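Local coordinates for oligopeptide ABC transporter, periplasmic oligopeptide-binding protein, putative (Thermotoga maritima MSB8, PDB 5IPW) that probably binds oligopeptides in the periplasm and delivers them to an ABC transporter for uptake into the cell, at residues 364-374 against 456-466; 151-159 against 168-176. All coordinates share one frame; numbering follows the deposited sequence.

How the contacts relate
The two contacts lie far apart, on opposite sides of the centre of the chain: their centres are about 49 Å apart and their nearest atoms about 32 Å. They come in series along the sequence, contact 2 closing before contact 1 opens, and share no sheet or helix. Contact 2 is part of a beta hairpin at one border of the antiparallel sheet that runs from 85-87 to 157-163. Contact 1 brings helices together beside the mixed sheet of 440-445, 467-472 and 589-591. Solute-binding proteins of family 5 typically add an extra domain to the two lobes that close on a ligand, and contact 2 is probably in that domain, contact 1 in one of the lobes.

Contact 1: 364-374 against 456-466; sequences ALSLAINREEI and MVKEYWKQIGV
Ala368 and Tyr460 mark the closest backbone approach, their CA atoms 5.9 Å apart, where the chain turns from helix 359-367 into helix 371-379 and meets the last turns of helix 448-462. The latter helix is the connection of a beta-alpha-beta crossover between the parallel neighbouring strands 440-445 and 467-472, and it ends in a Schellman motif with Gly465, at positive phi, as the C-prime residue. Ile369 N bonds to Ser366 O rather than to Leu365 O. That second carbonyl instead receives the indole of Trp461, NE1 to Leu365 O 2.7 Å, with a bent N-H...O angle of 146° and the acceptor somewhat out of the ring plane. Tryptophan suits the site because one side chain supplies both this donor and two broad apolar faces. Leu365 CD2 sits over one face, 3.7 Å from the centroid of the six-membered ring, and Val457 CG1 covers the opposite one. At the ring's edge the small Ala368 lets the two segments come close: its CB meets Trp461 CD1 at 3.6 Å and Ile464 CD1 at 3.7 Å. Phe441 and Ile443 of strand 440-445 also touch the indole, so the helix packs on the sheet through it.

Tyr460 too is covered on both faces. Its CG lies anti to the carbonyl carbon (chi1 -50°), which sends the ring toward the start of helix 371-379. There Asn370 CB rests over one face, 4.1 Å from the centroid, while Met456 O lies over the other. Ile374 comes to the edge of the ring, its CD1 4.0 Å from Tyr460 CE2. The flexible Met456 chain bends at chi3 (43°), bringing its terminal CE to 3.6 Å from Ile374 CG1.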
loop_
_atom_site.group_PDB
_atom_site.type_symbol
_atom_site.label_atom_id
_atom_site.label_comp_id
_atom_site.label_asym_id
_atom_site.label_seq_id
_atom_site.Cartn_x
_atom_site.Cartn_y
_atom_site.Cartn_z
ATOM N N ALA A 364 13.429 -6.024 -28.502
ATOM C CA ALA A 364 13.800 -7.371 -28.931
ATOM C C ALA A 364 13.879 -8.347 -27.760
ATOM O O ALA A 364 13.362 -9.465 -27.840
ATOM C CB ALA A 364 15.128 -7.335 -29.677
ATOM N N LEU A 365 14.529 -7.918 -26.678
ATOM C CA LEU A 365 14.735 -8.786 -25.516
ATOM C C LEU A 365 13.420 -9.234 -24.881
ATOM O O LEU A 365 13.319 -10.383 -24.446
ATOM C CB LEU A 365 15.629 -8.119 -24.457
ATOM C CG LEU A 365 17.157 -8.170 -24.595
ATOM C CD1 LEU A 365 17.795 -7.578 -23.348
ATOM C CD2 LEU A 365 17.693 -9.575 -24.819
ATOM N N SER A 366 12.430 -8.338 -24.817
ATOM C CA SER A 366 11.109 -8.689 -24.256
ATOM C C SER A 366 10.313 -9.611 -25.187
ATOM O O SER A 366 9.769 -10.630 -24.744
ATOM C CB SER A 366 10.274 -7.440 -23.878
ATOM O OG SER A 366 10.375 -6.370 -24.810
ATOM N N LEU A 367 10.278 -9.272 -26.475
ATOM C CA LEU A 367 9.535 -10.062 -27.470
ATOM C C LEU A 367 9.991 -11.519 -27.534
ATOM O O LEU A 367 9.203 -12.408 -27.859
ATOM C CB LEU A 367 9.633 -9.420 -28.853
ATOM C CG LEU A 367 8.944 -8.057 -28.965
ATOM C CD1 LEU A 367 9.407 -7.348 -30.223
ATOM C CD2 LEU A 367 7.431 -8.212 -28.942
ATOM N N ALA A 368 11.254 -11.760 -27.198
ATOM C CA ALA A 368 11.789 -13.118 -27.146
ATOM C C ALA A 368 11.334 -13.910 -25.922
ATOM O O ALA A 368 11.634 -15.100 -25.814
ATOM C CB ALA A 368 13.306 -13.076 -27.197
ATOM N N ILE A 369 10.620 -13.263 -25.001
ATOM C CA ILE A 369 10.195 -13.929 -23.775
ATOM C C ILE A 369 8.814 -14.558 -23.936
ATOM O O ILE A 369 7.857 -13.900 -24.351
ATOM C CB ILE A 369 10.186 -12.974 -22.566
ATOM C CG1 ILE A 369 11.520 -12.219 -22.485
ATOM C CG2 ILE A 369 9.938 -13.763 -21.286
ATOM C CD1 ILE A 369 11.704 -11.349 -21.256
ATOM N N ASN A 370 8.741 -15.844 -23.602
ATOM C CA ASN A 370 7.490 -16.583 -23.535
ATOM C C ASN A 370 6.921 -16.496 -22.115
ATOM O O ASN A 370 7.135 -17.393 -21.292
ATOM C CB ASN A 370 7.748 -18.047 -23.940
ATOM C CG ASN A 370 6.482 -18.821 -24.312
ATOM O OD1 ASN A 370 6.511 -20.051 -24.340
ATOM N ND2 ASN A 370 5.383 -18.125 -24.619
ATOM N N ARG A 371 6.213 -15.406 -21.824
ATOM C CA ARG A 371 5.663 -15.185 -20.478
ATOM C C ARG A 371 4.655 -16.262 -20.101
ATOM O O ARG A 371 4.718 -16.828 -19.001
ATOM C CB ARG A 371 4.990 -13.816 -20.363
ATOM C CG ARG A 371 5.929 -12.655 -20.096
ATOM C CD ARG A 371 6.236 -11.859 -21.341
ATOM N NE ARG A 371 7.060 -10.700 -21.032
ATOM C CZ ARG A 371 7.510 -9.828 -21.930
ATOM N NH1 ARG A 371 7.219 -9.959 -23.222
ATOM N NH2 ARG A 371 8.263 -8.815 -21.529
ATOM N N GLU A 372 3.729 -16.520 -21.027
ATOM C CA GLU A 372 2.729 -17.579 -20.888
ATOM C C GLU A 372 3.355 -18.873 -20.373
ATOM O O GLU A 372 2.827 -19.501 -19.462
ATOM C CB GLU A 372 2.047 -17.830 -22.235
ATOM C CG GLU A 372 1.005 -18.944 -22.228
ATOM C CD GLU A 372 0.834 -19.589 -23.595
ATOM O OE1 GLU A 372 1.481 -20.631 -23.846
ATOM O OE2 GLU A 372 0.067 -19.049 -24.421
ATOM N N GLU A 373 4.484 -19.256 -20.960
ATOM C CA GLU A 373 5.180 -20.482 -20.576
ATOM C C GLU A 373 5.675 -20.401 -19.131
ATOM O O GLU A 373 5.353 -21.269 -18.318
ATOM C CB GLU A 373 6.325 -20.757 -21.565
ATOM C CG GLU A 373 7.335 -21.839 -21.203
ATOM C CD GLU A 373 6.786 -23.255 -21.263
ATOM O OE1 GLU A 373 5.572 -23.454 -21.040
ATOM O OE2 GLU A 373 7.590 -24.178 -21.515
ATOM N N ILE A 374 6.425 -19.345 -18.819
ATOM C CA ILE A 374 6.938 -19.109 -17.456
ATOM C C ILE A 374 5.815 -19.226 -16.431
ATOM O O ILE A 374 5.973 -19.871 -15.380
ATOM C CB ILE A 374 7.606 -17.714 -17.326
ATOM C CG1 ILE A 374 8.887 -17.644 -18.168
ATOM C CG2 ILE A 374 7.948 -17.398 -15.869
ATOM C CD1 ILE A 374 9.267 -16.242 -18.592
ATOM N N MET A 456 15.217 -19.996 -17.473
ATOM C CA MET A 456 14.348 -20.320 -18.595
ATOM C C MET A 456 14.498 -19.303 -19.710
ATOM O O MET A 456 14.398 -19.655 -20.879
ATOM C CB MET A 456 12.890 -20.386 -18.152
ATOM C CG MET A 456 12.600 -21.512 -17.170
ATOM S SD MET A 456 10.950 -21.423 -16.444
ATOM C CE MET A 456 9.977 -21.023 -17.892
ATOM N N VAL A 457 14.731 -18.045 -19.346
ATOM C CA VAL A 457 14.939 -16.963 -20.327
ATOM C C VAL A 457 16.274 -17.126 -21.068
ATOM O O VAL A 457 16.438 -16.623 -22.184
ATOM C CB VAL A 457 14.866 -15.563 -19.661
ATOM C CG1 VAL A 457 15.120 -14.448 -20.672
ATOM C CG2 VAL A 457 13.509 -15.358 -18.997
ATOM N N LYS A 458 17.219 -17.820 -20.432
ATOM C CA LYS A 458 18.453 -18.257 -21.084
ATOM C C LYS A 458 18.125 -18.906 -22.428
ATOM O O LYS A 458 18.656 -18.502 -23.463
ATOM C CB LYS A 458 19.201 -19.250 -20.183
ATOM C CG LYS A 458 20.639 -19.536 -20.582
ATOM C CD LYS A 458 21.349 -20.343 -19.503
ATOM C CE LYS A 458 22.570 -21.073 -20.045
ATOM N NZ LYS A 458 23.490 -20.178 -20.801
ATOM N N GLU A 459 17.227 -19.889 -22.402
ATOM C CA GLU A 459 16.767 -20.555 -23.622
ATOM C C GLU A 459 16.093 -19.603 -24.598
ATOM O O GLU A 459 16.408 -19.608 -25.779
ATOM C CB GLU A 459 15.800 -21.698 -23.297
ATOM C CG GLU A 459 16.479 -22.993 -22.887
ATOM C CD GLU A 459 17.273 -23.625 -24.018
ATOM O OE1 GLU A 459 16.724 -23.785 -25.132
ATOM O OE2 GLU A 459 18.452 -23.968 -23.785
ATOM N N TYR A 460 15.169 -18.783 -24.116
ATOM C CA TYR A 460 14.370 -17.951 -25.022
ATOM C C TYR A 460 15.244 -16.940 -25.751
ATOM O O TYR A 460 14.987 -16.611 -26.911
ATOM C CB TYR A 460 13.226 -17.227 -24.290
ATOM C CG TYR A 460 12.351 -18.102 -23.409
ATOM C CD1 TYR A 460 12.277 -19.488 -23.600
ATOM C CD2 TYR A 460 11.584 -17.545 -22.392
ATOM C CE1 TYR A 460 11.483 -20.285 -22.794
ATOM C CE2 TYR A 460 10.780 -18.336 -21.587
ATOM C CZ TYR A 460 10.737 -19.703 -21.794
ATOM O OH TYR A 460 9.953 -20.500 -21.002
ATOM N N TRP A 461 16.279 -16.463 -25.063
ATOM C CA TRP A 461 17.199 -15.476 -25.625
ATOM C C TRP A 461 18.287 -16.101 -26.516
ATOM O O TRP A 461 18.819 -15.435 -27.407
ATOM C CB TRP A 461 17.814 -14.621 -24.506
ATOM C CG TRP A 461 16.877 -13.560 -23.956
ATOM C CD1 TRP A 461 15.636 -13.224 -24.429
ATOM C CD2 TRP A 461 17.135 -12.668 -22.864
ATOM N NE1 TRP A 461 15.105 -12.198 -23.691
ATOM C CE2 TRP A 461 16.003 -11.839 -22.721
ATOM C CE3 TRP A 461 18.211 -12.495 -21.987
ATOM C CZ2 TRP A 461 15.918 -10.851 -21.742
ATOM C CZ3 TRP A 461 18.123 -11.512 -21.010
ATOM C CH2 TRP A 461 16.984 -10.705 -20.896
ATOM N N LYS A 462 18.605 -17.372 -26.283
ATOM C CA LYS A 462 19.453 -18.142 -27.198
ATOM C C LYS A 462 18.843 -18.205 -28.601
ATOM O O LYS A 462 19.556 -18.119 -29.600
ATOM C CB LYS A 462 19.660 -19.558 -26.659
ATOM C CG LYS A 462 20.659 -20.406 -27.437
ATOM C CD LYS A 462 20.684 -21.848 -26.944
ATOM C CE LYS A 462 20.817 -21.942 -25.430
ATOM N NZ LYS A 462 21.138 -23.323 -24.980
ATOM N N GLN A 463 17.522 -18.339 -28.668
ATOM C CA GLN A 463 16.802 -18.354 -29.945
ATOM C C GLN A 463 16.919 -17.046 -30.735
ATOM O O GLN A 463 16.619 -17.023 -31.927
ATOM C CB GLN A 463 15.319 -18.705 -29.728
ATOM C CG GLN A 463 14.964 -20.166 -29.976
ATOM C CD GLN A 463 15.870 -21.145 -29.247
ATOM O OE1 GLN A 463 15.832 -21.250 -28.022
ATOM N NE2 GLN A 463 16.681 -21.880 -30.001
ATOM N N ILE A 464 17.336 -15.964 -30.083
ATOM C CA ILE A 464 17.658 -14.726 -30.804
ATOM C C ILE A 464 19.166 -14.447 -30.840
ATOM O O ILE A 464 19.604 -13.367 -31.256
ATOM C CB ILE A 464 16.871 -13.500 -30.273
ATOM C CG1 ILE A 464 17.245 -13.167 -28.822
ATOM C CG2 ILE A 464 15.375 -13.759 -30.383
ATOM C CD1 ILE A 464 16.641 -11.874 -28.310
ATOM N N GLY A 465 19.950 -15.439 -30.426
ATOM C CA GLY A 465 21.409 -15.352 -30.454
ATOM C C GLY A 465 22.037 -14.538 -29.336
ATOM O O GLY A 465 23.214 -14.191 -29.411
ATOM N N VAL A 466 21.264 -14.237 -28.295
ATOM C CA VAL A 466 21.770 -13.481 -27.165
ATOM C C VAL A 466 22.200 -14.450 -26.073
ATOM O O VAL A 466 21.380 -15.184 -25.523
ATOM C CB VAL A 466 20.724 -12.493 -26.629
ATOM C CG1 VAL A 466 21.180 -11.903 -25.303
ATOM C CG2 VAL A 466 20.459 -11.385 -27.646
#

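Contact 2: 151-159 against 168-176; sequences DWYNIGVKV and KFEFSKPYG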
loop_
_atom_site.group_PDB
_atom_site.type_symbol
_atom_site.label_atom_id
_atom_site.label_comp_id
_atom_site.label_asym_id
_atom_site.label_seq_id
_atom_site.Cartn_x
_atom_site.Cartn_y
_atom_site.Cartn_z
ATOM N N ASP A 151 8.026 11.819 7.442
ATOM C CA ASP A 151 8.201 12.614 6.222
ATOM C C ASP A 151 7.460 13.962 6.242
ATOM O O ASP A 151 8.082 15.024 6.124
ATOM C CB ASP A 151 7.793 11.784 4.977
ATOM C CG ASP A 151 6.643 10.778 5.254
ATOM O OD1 ASP A 151 5.839 10.986 6.188
ATOM O OD2 ASP A 151 6.544 9.768 4.527
ATOM N N TRP A 152 6.141 13.907 6.409
ATOM C CA TRP A 152 5.292 15.103 6.380
ATOM C C TRP A 152 5.582 16.093 7.508
ATOM O O TRP A 152 5.407 17.293 7.323
ATOM C CB TRP A 152 3.798 14.725 6.394
ATOM C CG TRP A 152 3.363 13.986 7.627
ATOM C CD1 TRP A 152 3.358 12.637 7.810
ATOM C CD2 TRP A 152 2.882 14.557 8.843
ATOM N NE1 TRP A 152 2.904 12.332 9.062
ATOM C CE2 TRP A 152 2.606 13.494 9.721
ATOM C CE3 TRP A 152 2.661 15.864 9.276
ATOM C CZ2 TRP A 152 2.120 13.696 11.007
ATOM C CZ3 TRP A 152 2.175 16.064 10.556
ATOM C CH2 TRP A 152 1.911 14.986 11.405
ATOM N N TYR A 153 6.008 15.606 8.671
ATOM C CA TYR A 153 6.328 16.507 9.785
ATOM C C TYR A 153 7.672 17.219 9.599
ATOM O O TYR A 153 7.854 18.324 10.106
ATOM C CB TYR A 153 6.319 15.767 11.124
ATOM C CG TYR A 153 6.425 16.683 12.336
ATOM C CD1 TYR A 153 5.287 17.234 12.928
ATOM C CD2 TYR A 153 7.662 16.998 12.890
ATOM C CE1 TYR A 153 5.382 18.067 14.038
ATOM C CE2 TYR A 153 7.770 17.827 14.000
ATOM C CZ TYR A 153 6.629 18.360 14.570
ATOM O OH TYR A 153 6.734 19.181 15.672
ATOM N N ASN A 154 8.605 16.586 8.885
ATOM C CA ASN A 154 9.920 17.186 8.621
ATOM C C ASN A 154 9.838 18.332 7.622
ATOM O O ASN A 154 10.643 19.262 7.672
ATOM C CB ASN A 154 10.929 16.129 8.169
ATOM C CG ASN A 154 11.454 15.298 9.329
ATOM O OD1 ASN A 154 11.596 15.796 10.447
ATOM N ND2 ASN A 154 11.746 14.025 9.069
ATOM N N ILE A 155 8.866 18.271 6.718
ATOM C CA ILE A 155 8.435 19.477 6.032
ATOM C C ILE A 155 7.793 20.291 7.150
ATOM O O ILE A 155 7.015 19.747 7.930
ATOM C CB ILE A 155 7.408 19.192 4.920
ATOM C CG1 ILE A 155 8.007 18.228 3.888
ATOM C CG2 ILE A 155 6.962 20.496 4.264
ATOM C CD1 ILE A 155 7.164 18.026 2.649
ATOM N N GLY A 156 8.124 21.571 7.255
ATOM C CA GLY A 156 7.565 22.395 8.329
ATOM C C GLY A 156 6.046 22.411 8.284
ATOM O O GLY A 156 5.459 22.606 7.217
ATOM N N VAL A 157 5.408 22.195 9.432
ATOM C CA VAL A 157 3.944 22.190 9.500
ATOM C C VAL A 157 3.415 22.860 10.768
ATOM O O VAL A 157 3.927 22.635 11.866
ATOM C CB VAL A 157 3.369 20.755 9.386
ATOM C CG1 VAL A 157 3.735 19.904 10.597
ATOM C CG2 VAL A 157 1.859 20.795 9.183
ATOM N N LYS A 158 2.381 23.683 10.595
ATOM C CA LYS A 158 1.667 24.296 11.709
ATOM C C LYS A 158 0.224 23.793 11.681
ATOM O O LYS A 158 -0.444 23.863 10.647
ATOM C CB LYS A 158 1.707 25.828 11.606
ATOM C CG LYS A 158 2.173 26.536 12.875
ATOM C CD LYS A 158 1.251 26.293 14.065
ATOM C CE LYS A 158 1.929 26.649 15.383
ATOM N NZ LYS A 158 1.365 25.876 16.526
ATOM N N VAL A 159 -0.244 23.282 12.816
ATOM C CA VAL A 159 -1.575 22.694 12.915
ATOM C C VAL A 159 -2.372 23.346 14.038
ATOM O O VAL A 159 -1.899 23.447 15.170
ATOM C CB VAL A 159 -1.487 21.167 13.138
ATOM C CG1 VAL A 159 -2.869 20.554 13.327
ATOM C CG2 VAL A 159 -0.796 20.508 11.952
ATOM N N LYS A 168 -6.666 22.856 10.655
ATOM C CA LYS A 168 -5.908 23.452 9.570
ATOM C C LYS A 168 -4.472 22.970 9.639
ATOM O O LYS A 168 -3.820 23.107 10.669
ATOM C CB LYS A 168 -5.964 24.983 9.676
ATOM C CG LYS A 168 -5.030 25.739 8.734
ATOM C CD LYS A 168 -5.212 27.247 8.854
ATOM C CE LYS A 168 -4.181 28.007 8.027
ATOM N NZ LYS A 168 -4.597 29.411 7.760
ATOM N N PHE A 169 -3.996 22.394 8.543
ATOM C CA PHE A 169 -2.594 22.026 8.390
ATOM C C PHE A 169 -1.963 23.043 7.454
ATOM O O PHE A 169 -2.323 23.092 6.281
ATOM C CB PHE A 169 -2.462 20.632 7.765
ATOM C CG PHE A 169 -2.944 19.512 8.649
ATOM C CD1 PHE A 169 -4.294 19.206 8.733
ATOM C CD2 PHE A 169 -2.043 18.740 9.372
ATOM C CE1 PHE A 169 -4.737 18.171 9.535
ATOM C CE2 PHE A 169 -2.484 17.703 10.178
ATOM C CZ PHE A 169 -3.832 17.418 10.259
ATOM N N GLU A 170 -1.049 23.863 7.972
ATOM C CA GLU A 170 -0.313 24.824 7.147
ATOM C C GLU A 170 1.135 24.386 7.037
ATOM O O GLU A 170 1.857 24.341 8.035
ATOM C CB GLU A 170 -0.383 26.237 7.732
ATOM C CG GLU A 170 0.401 27.279 6.934
ATOM C CD GLU A 170 -0.007 28.709 7.250
ATOM O OE1 GLU A 170 0.007 29.550 6.322
ATOM O OE2 GLU A 170 -0.352 28.993 8.419
ATOM N N PHE A 171 1.555 24.061 5.820
ATOM C CA PHE A 171 2.937 23.676 5.560
ATOM C C PHE A 171 3.763 24.889 5.123
ATOM O O PHE A 171 3.220 25.868 4.615
ATOM C CB PHE A 171 2.987 22.597 4.477
ATOM C CG PHE A 171 2.466 21.264 4.923
ATOM C CD1 PHE A 171 3.290 20.383 5.599
ATOM C CD2 PHE A 171 1.156 20.886 4.661
ATOM C CE1 PHE A 171 2.819 19.148 6.012
ATOM C CE2 PHE A 171 0.679 19.652 5.069
ATOM C CZ PHE A 171 1.512 18.782 5.747
ATOM N N SER A 172 5.074 24.824 5.334
ATOM C CA SER A 172 5.981 25.809 4.752
ATOM C C SER A 172 6.189 25.413 3.300
ATOM O O SER A 172 6.757 24.360 3.050
ATOM C CB SER A 172 7.324 25.818 5.483
ATOM O OG SER A 172 7.836 24.507 5.644
ATOM N N LYS A 173 5.726 26.249 2.366
ATOM C CA LYS A 173 5.737 25.947 0.919
ATOM C C LYS A 173 4.575 25.027 0.514
ATOM O O LYS A 173 3.855 24.514 1.377
ATOM C CB LYS A 173 7.065 25.312 0.486
ATOM C CG LYS A 173 7.108 23.790 0.607
ATOM C CD LYS A 173 8.499 23.287 0.936
ATOM C CE LYS A 173 8.693 21.899 0.368
ATOM N NZ LYS A 173 9.894 21.244 0.944
ATOM N N PRO A 174 4.393 24.807 -0.804
ATOM C CA PRO A 174 3.383 23.841 -1.207
ATOM C C PRO A 174 3.807 22.397 -0.983
ATOM O O PRO A 174 4.999 22.100 -0.883
ATOM C CB PRO A 174 3.207 24.135 -2.700
ATOM C CG PRO A 174 3.565 25.578 -2.819
ATOM C CD PRO A 174 4.788 25.644 -1.950
ATOM N N TYR A 175 2.813 21.516 -0.910
ATOM C CA TYR A 175 3.034 20.109 -0.600
ATOM C C TYR A 175 1.814 19.277 -0.992
ATOM O O TYR A 175 1.024 18.860 -0.144
ATOM C CB TYR A 175 3.351 19.958 0.889
ATOM C CG TYR A 175 3.718 18.560 1.325
ATOM C CD1 TYR A 175 4.524 17.741 0.534
ATOM C CD2 TYR A 175 3.282 18.063 2.549
ATOM C CE1 TYR A 175 4.869 16.464 0.947
ATOM C CE2 TYR A 175 3.619 16.788 2.970
ATOM C CZ TYR A 175 4.410 15.992 2.168
ATOM O OH TYR A 175 4.746 14.730 2.591
ATOM N N GLY A 176 1.671 19.049 -2.294
ATOM C CA GLY A 176 0.529 18.316 -2.845
ATOM C C GLY A 176 0.465 16.861 -2.426
ATOM O O GLY A 176 -0.613 16.280 -2.369
#
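Lys158 and Glu170 face each other as an antiparallel hydrogen-bonded pair, and each backbone satisfies the other. Lys158 N donates a hydrogen bond to Glu170 O at 2.7 Å, nearly straight at 170°. The return bond, from Glu170 N to Lys158 O, is also 2.7 Å and straighter still (175°), with the donor in the carbonyl plane. Past the end of the strand pairing, Gly156 O accepts from Ser172 N at 2.9 Å, the donor standing above the carbonyl plane, and more weakly from Ser172 OG at 3.4 Å. Glycine fits there, since a beta carbon would probably crowd the Ser172 hydroxyl. These bonds hold together the beta hairpin of strands 157-163 and 166-171, which forms one edge of a five-stranded antiparallel sheet, 157-163 outermost. Phe169 and Phe171, in the alternate positions, turn their backbone polar groups to the other neighbour, bonding with Tyr111 and Arg109.

The two phenylalanines share a face of the sheet with Val157 and Val159, and helix 129-140 packs on it, so branched and aromatic residues suit these places. Val157 CG2 lies over one face of the Phe171 ring, 3.9 Å from its centroid. Tyr175 CD2 covers the opposite face, and Trp152 O meets the ring's edge in plane, 3.4 Å from Phe171 CE1. Trp152 N, in the first turn of its short helix, is taken by Asp151 OD1 at 2.9 Å.

Tyr175, with CG anti to the backbone N (chi1 -175°), presents a face to Ile155 CD1, 3.3 Å from the ring centroid. With an alanine here, Ile155 CD1 and one face of Phe171 would probably lose their aromatic cover, and the Phe171 ring would be less firmly held. The backbone oxygen of Tyr175 is bonded by Tyr111 OH.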